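Local structure of glutathione S-transferase (Pseudomonas protegens, 4IKH) at residues 172-176 with 215-220; 47-51 with 229-233. The protein probably acts as a glutathione transferase, joining glutathione to electrophilic substrates, and holds two glutathione molecules at its binding site. One frame throughout, in Å; residues are numbered along the deposited sequence.

Contact 1 (172-176 with 215-220)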
loop_
_atom_site.group_PDB
_atom_site.type_symbol
_atom_site.label_atom_id
_atom_site.label_comp_id
_atom_site.label_asym_id
_atom_site.label_seq_id
_atom_site.Cartn_x
_atom_site.Cartn_y
_atom_site.Cartn_z
ATOM N N GLY A 172 -19.141 -16.720 -0.089
ATOM C CA GLY A 172 -20.097 -16.588 -1.174
ATOM C C GLY A 172 -19.553 -15.965 -2.451
ATOM O O GLY A 172 -20.303 -15.755 -3.395
ATOM N N ARG A 173 -18.256 -15.670 -2.489
ATOM C CA ARG A 173 -17.670 -15.069 -3.684
ATOM C C ARG A 173 -16.688 -16.003 -4.378
ATOM O O ARG A 173 -15.978 -16.769 -3.729
ATOM C CB ARG A 173 -16.951 -13.756 -3.339
ATOM C CG ARG A 173 -17.809 -12.728 -2.632
ATOM C CD ARG A 173 -17.036 -11.432 -2.395
ATOM N NE ARG A 173 -17.864 -10.448 -1.709
ATOM C CZ ARG A 173 -18.050 -9.199 -2.126
ATOM N NH1 ARG A 173 -17.453 -8.764 -3.230
ATOM N NH2 ARG A 173 -18.832 -8.382 -1.430
ATOM N N GLU A 174 -16.638 -15.918 -5.702
ATOM C CA GLU A 174 -15.628 -16.633 -6.472
ATOM C C GLU A 174 -14.218 -16.083 -6.241
ATOM O O GLU A 174 -13.261 -16.844 -6.078
ATOM C CB GLU A 174 -15.964 -16.546 -7.950
ATOM C CG GLU A 174 -17.278 -17.225 -8.297
ATOM C CD GLU A 174 -17.428 -17.414 -9.783
ATOM O OE1 GLU A 174 -16.435 -17.834 -10.416
ATOM O OE2 GLU A 174 -18.523 -17.133 -10.320
ATOM N N TRP A 175 -14.101 -14.753 -6.256
ATOM C CA TRP A 175 -12.830 -14.061 -6.031
ATOM C C TRP A 175 -13.083 -12.838 -5.161
ATOM O O TRP A 175 -14.224 -12.559 -4.797
ATOM C CB TRP A 175 -12.225 -13.591 -7.360
ATOM C CG TRP A 175 -11.999 -14.693 -8.367
ATOM C CD1 TRP A 175 -12.796 -15.017 -9.431
ATOM C CD2 TRP A 175 -10.888 -15.594 -8.410
ATOM N NE1 TRP A 175 -12.250 -16.077 -10.126
ATOM C CE2 TRP A 175 -11.077 -16.446 -9.520
ATOM C CE3 TRP A 175 -9.744 -15.760 -7.618
ATOM C CZ2 TRP A 175 -10.169 -17.458 -9.849
ATOM C CZ3 TRP A 175 -8.850 -16.765 -7.941
ATOM C CH2 TRP A 175 -9.063 -17.597 -9.050
ATOM N N ILE A 176 -12.027 -12.090 -4.852
ATOM C CA ILE A 176 -12.158 -10.895 -4.021
ATOM C C ILE A 176 -13.249 -9.935 -4.509
ATOM O O ILE A 176 -14.052 -9.450 -3.708
ATOM C CB ILE A 176 -10.794 -10.162 -3.882
ATOM C CG1 ILE A 176 -9.815 -11.039 -3.084
ATOM C CG2 ILE A 176 -10.992 -8.793 -3.232
ATOM C CD1 ILE A 176 -8.348 -10.571 -3.073
ATOM N N ARG A 215 -9.990 -21.875 -0.075
ATOM C CA ARG A 215 -10.712 -22.171 -1.310
ATOM C C ARG A 215 -10.186 -21.338 -2.481
ATOM O O ARG A 215 -9.815 -21.888 -3.524
ATOM C CB ARG A 215 -12.221 -21.954 -1.144
ATOM C CG ARG A 215 -12.987 -22.012 -2.464
ATOM C CD ARG A 215 -14.490 -21.767 -2.292
ATOM N NE ARG A 215 -14.773 -20.549 -1.526
ATOM C CZ ARG A 215 -14.970 -19.349 -2.067
ATOM N NH1 ARG A 215 -14.918 -19.195 -3.389
ATOM N NH2 ARG A 215 -15.224 -18.299 -1.289
ATOM N N VAL A 216 -10.135 -20.015 -2.307
ATOM C CA VAL A 216 -9.769 -19.139 -3.409
ATOM C C VAL A 216 -8.279 -19.282 -3.752
ATOM O O VAL A 216 -7.898 -19.236 -4.919
ATOM C CB VAL A 216 -10.145 -17.668 -3.115
ATOM C CG1 VAL A 216 -9.865 -16.786 -4.328
ATOM C CG2 VAL A 216 -11.619 -17.573 -2.723
ATOM N N LEU A 217 -7.451 -19.483 -2.734
ATOM C CA LEU A 217 -6.031 -19.772 -2.938
ATOM C C LEU A 217 -5.852 -21.026 -3.788
ATOM O O LEU A 217 -5.033 -21.040 -4.715
ATOM C CB LEU A 217 -5.323 -19.976 -1.599
ATOM C CG LEU A 217 -3.843 -20.372 -1.702
ATOM C CD1 LEU A 217 -3.014 -19.198 -2.214
ATOM C CD2 LEU A 217 -3.299 -20.845 -0.371
ATOM N N ALA A 218 -6.620 -22.076 -3.474
ATOM C CA ALA A 218 -6.546 -23.304 -4.246
ATOM C C ALA A 218 -6.881 -23.016 -5.706
ATOM O O ALA A 218 -6.221 -23.528 -6.613
ATOM C CB ALA A 218 -7.486 -24.382 -3.668
ATOM N N LYS A 219 -7.894 -22.184 -5.932
ATOM C CA LYS A 219 -8.313 -21.860 -7.295
ATOM C C LYS A 219 -7.258 -21.033 -8.018
ATOM O O LYS A 219 -7.061 -21.173 -9.227
ATOM C CB LYS A 219 -9.633 -21.095 -7.273
ATOM C CG LYS A 219 -10.798 -21.838 -7.845
ATOM C CD LYS A 219 -12.095 -21.240 -7.351
ATOM C CE LYS A 219 -12.257 -19.814 -7.791
ATOM N NZ LYS A 219 -13.442 -19.227 -7.111
ATOM N N PHE A 220 -6.591 -20.166 -7.261
ATOM C CA PHE A 220 -5.546 -19.291 -7.779
ATOM C C PHE A 220 -4.348 -20.060 -8.347
ATOM O O PHE A 220 -3.929 -19.822 -9.481
ATOM C CB PHE A 220 -5.084 -18.358 -6.654
ATOM C CG PHE A 220 -4.076 -17.334 -7.076
ATOM C CD1 PHE A 220 -4.444 -16.268 -7.887
ATOM C CD2 PHE A 220 -2.764 -17.408 -6.625
ATOM C CE1 PHE A 220 -3.502 -15.297 -8.260
ATOM C CE2 PHE A 220 -1.825 -16.451 -6.995
ATOM C CZ PHE A 220 -2.201 -15.397 -7.819
#

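Contact 2 (47-51 with 229-233)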
loop_
_atom_site.group_PDB
_atom_site.type_symbol
_atom_site.label_atom_id
_atom_site.label_comp_id
_atom_site.label_asym_id
_atom_site.label_seq_id
_atom_site.Cartn_x
_atom_site.Cartn_y
_atom_site.Cartn_z
ATOM N N TYR A 47 7.234 -9.914 -22.406
ATOM C CA TYR A 47 8.175 -9.321 -21.469
ATOM C C TYR A 47 9.437 -10.165 -21.345
ATOM O O TYR A 47 9.457 -11.334 -21.736
ATOM C CB TYR A 47 7.526 -9.146 -20.089
ATOM C CG TYR A 47 7.337 -10.438 -19.319
ATOM C CD1 TYR A 47 6.240 -11.255 -19.560
ATOM C CD2 TYR A 47 8.259 -10.839 -18.350
ATOM C CE1 TYR A 47 6.059 -12.432 -18.864
ATOM C CE2 TYR A 47 8.088 -12.022 -17.647
ATOM C CZ TYR A 47 6.981 -12.810 -17.910
ATOM O OH TYR A 47 6.781 -13.986 -17.223
ATOM N N GLU A 48 10.484 -9.561 -20.786
ATOM C CA GLU A 48 11.745 -10.248 -20.531
ATOM C C GLU A 48 12.072 -10.185 -19.046
ATOM O O GLU A 48 11.979 -9.126 -18.430
ATOM C CB GLU A 48 12.875 -9.606 -21.336
ATOM C CG GLU A 48 14.262 -10.082 -20.943
ATOM C CD GLU A 48 15.342 -9.549 -21.861
ATOM O OE1 GLU A 48 15.035 -8.673 -22.704
ATOM O OE2 GLU A 48 16.495 -10.013 -21.739
ATOM N N ALA A 49 12.464 -11.316 -18.470
ATOM C CA ALA A 49 12.687 -11.377 -17.030
ATOM C C ALA A 49 14.160 -11.472 -16.651
ATOM O O ALA A 49 14.916 -12.253 -17.226
ATOM C CB ALA A 49 11.905 -12.530 -16.419
ATOM N N HIS A 50 14.551 -10.674 -15.665
ATOM C CA HIS A 50 15.909 -10.699 -15.153
ATOM C C HIS A 50 15.900 -10.975 -13.661
ATOM O O HIS A 50 15.233 -10.276 -12.894
ATOM C CB HIS A 50 16.604 -9.372 -15.439
ATOM C CG HIS A 50 16.627 -9.010 -16.889
ATOM N ND1 HIS A 50 17.576 -9.499 -17.763
ATOM C CD2 HIS A 50 15.815 -8.212 -17.622
ATOM C CE1 HIS A 50 17.346 -9.016 -18.970
ATOM N NE2 HIS A 50 16.283 -8.232 -18.913
ATOM N N ARG A 51 16.636 -12.000 -13.256
ATOM C CA ARG A 51 16.735 -12.363 -11.853
ATOM C C ARG A 51 17.676 -11.418 -11.108
ATOM O O ARG A 51 18.859 -11.310 -11.439
ATOM C CB ARG A 51 17.206 -13.812 -11.725
ATOM C CG ARG A 51 17.297 -14.339 -10.305
ATOM C CD ARG A 51 17.632 -15.824 -10.320
ATOM N NE ARG A 51 16.578 -16.640 -9.723
ATOM C CZ ARG A 51 16.620 -17.115 -8.483
ATOM N NH1 ARG A 51 15.619 -17.853 -8.017
ATOM N NH2 ARG A 51 17.667 -16.857 -7.709
ATOM N N GLY A 229 4.026 -18.054 -13.567
ATOM C CA GLY A 229 4.512 -16.848 -12.909
ATOM C C GLY A 229 5.180 -17.070 -11.561
ATOM O O GLY A 229 6.050 -16.289 -11.157
ATOM N N LEU A 230 4.780 -18.130 -10.863
ATOM C CA LEU A 230 5.305 -18.411 -9.528
ATOM C C LEU A 230 6.790 -18.775 -9.549
ATOM O O LEU A 230 7.496 -18.587 -8.551
ATOM C CB LEU A 230 4.491 -19.519 -8.856
ATOM C CG LEU A 230 3.108 -19.141 -8.330
ATOM C CD1 LEU A 230 2.277 -20.378 -8.046
ATOM C CD2 LEU A 230 3.247 -18.303 -7.074
ATOM N N GLU A 231 7.262 -19.276 -10.690
ATOM C CA GLU A 231 8.658 -19.701 -10.826
ATOM C C GLU A 231 9.548 -18.654 -11.499
ATOM O O GLU A 231 10.741 -18.886 -11.708
ATOM C CB GLU A 231 8.740 -21.004 -11.625
ATOM C CG GLU A 231 7.647 -22.003 -11.299
ATOM C CD GLU A 231 7.728 -22.526 -9.874
ATOM O OE1 GLU A 231 8.802 -22.389 -9.246
ATOM O OE2 GLU A 231 6.716 -23.077 -9.383
ATOM N N ILE A 232 8.965 -17.504 -11.823
ATOM C CA ILE A 232 9.636 -16.510 -12.651
ATOM C C ILE A 232 10.171 -15.311 -11.850
ATOM O O ILE A 232 9.440 -14.712 -11.062
ATOM C CB ILE A 232 8.691 -16.034 -13.772
ATOM C CG1 ILE A 232 8.319 -17.219 -14.667
ATOM C CG2 ILE A 232 9.321 -14.921 -14.585
ATOM C CD1 ILE A 232 7.616 -16.837 -15.959
ATOM N N PRO A 233 11.454 -14.956 -12.056
ATOM C CA PRO A 233 12.404 -15.653 -12.936
ATOM C C PRO A 233 13.120 -16.820 -12.246
ATOM O O PRO A 233 13.936 -16.602 -11.347
ATOM C CB PRO A 233 13.401 -14.553 -13.311
ATOM C CG PRO A 233 13.383 -13.619 -12.143
ATOM C CD PRO A 233 11.981 -13.659 -11.585
#

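Contact 1 (172-176 with 215-220)
G172 bends the chain (phi 82°) where a CB would jam against the carbonyl of the preceding residue, so glycine suits the turn that leads R173 O to the guanidinium of R215. Both end nitrogens of R215 grip that one oxygen, NH1 at 2.7 Å and NH2 at 3.0 Å from R173 O, with the acceptor near the guanidinium plane. V216 CG2 lies over one face of the group, toward its rim, and E212 forms a salt bridge with NH2. A leucine in place of R215 would remove both donors, probably leaving R173 O without these partners and E212 without its mate. E174 continues by its backbone: K219 NZ donates to E174 O at 2.6 Å, well off the C=O line at 117°. E174 and W175 are the paired residues of a classic beta bulge, both set against a single residue across from them, in the loop that packs on helix 211-220 within the all-helical domain of the transferase fold. Although its CB points away, W175 lays its large indole against this helix. K219, bent at chi3 (62°), crosses one face of the W175 indole: K219 CE lies 4.1 Å from the centroid of the six-membered ring, while NZ makes a cation-pi contact 4.5 Å from that of the five-membered ring. Along the benzene side of the indole, CE3 of W175 presses on V216 CG1 at 3.4 Å, and CZ3 of W175 reaches F220 CB at 4.3 Å.

Contact 2 (47-51 with 229-233)
R51 and P233 mark the closest approach of the two backbones, 5.5 Å between CA atoms, where the end of strand 47-51 meets the last modelled residues of the chain. No backbone hydrogen bond joins the segments. Instead, residues 229-232 make a type I turn, closed by I232 N donating to G229 O, and a cis peptide then sets the ring of P233 against the strand. Y47, A49 and R51 take part with their side chains, whereas H50 points away and bonds to Q24. Y47 CG lies between the backbone N and the carbonyl carbon (chi1 73°), an orientation in which the ring reaches out to meet I232 from the opposite direction. The ring is met near its plane by I232 CG2, and the hydroxyl OH of Y47 lies 3.2 Å from I232 CD1. That hydroxyl has its polar partner in E41, on helix 31-43. This helix links the parallel neighbours 23-27 and 47-51 in a beta-alpha-beta crossover of the thioredoxin-like domain; 47-51 is the outermost strand on its side, and I232 also touches the helix at S37 and E41. A49 is small enough to let two groups approach: its CB is 4.0 Å from both I232 CG2 and P233 CB. Further along, the proline ring packs on R51, with P233 CG 3.6 Å from R51 CA and 3.9 Å from R51 CB. The arginine then stretches past the ring and bends at chi3 (-118°), turning NE to P233 O. This bond, 3.1 Å from R51 NE to P233 O, is fairly straight (160° at the hydrogen) and lies nearly along the C=O axis, with the oxygen at the edge of the guanidinium.

From the N terminus, the chain runs through strand 23-27 and helix 31-43 before it reaches strand 47-51, whose partner arrives only 178 residues later, so contact 2 closes a loop that takes in strands 75-78 and 87-90 and the helices that follow strand 47-51. Within it lies the much shorter loop of contact 1, opened at 172-176 after helix 150-170 and closed 39 residues on by helix 211-220; the two do not cross. Contact 1 ties together parts of the helical domain alone, while contact 2 fastens the tail after helix 224-229 back to the sheet of the thioredoxin-like domain. Their centres are 24 Å apart, and their nearest atoms, about 5 Å apart, do not touch.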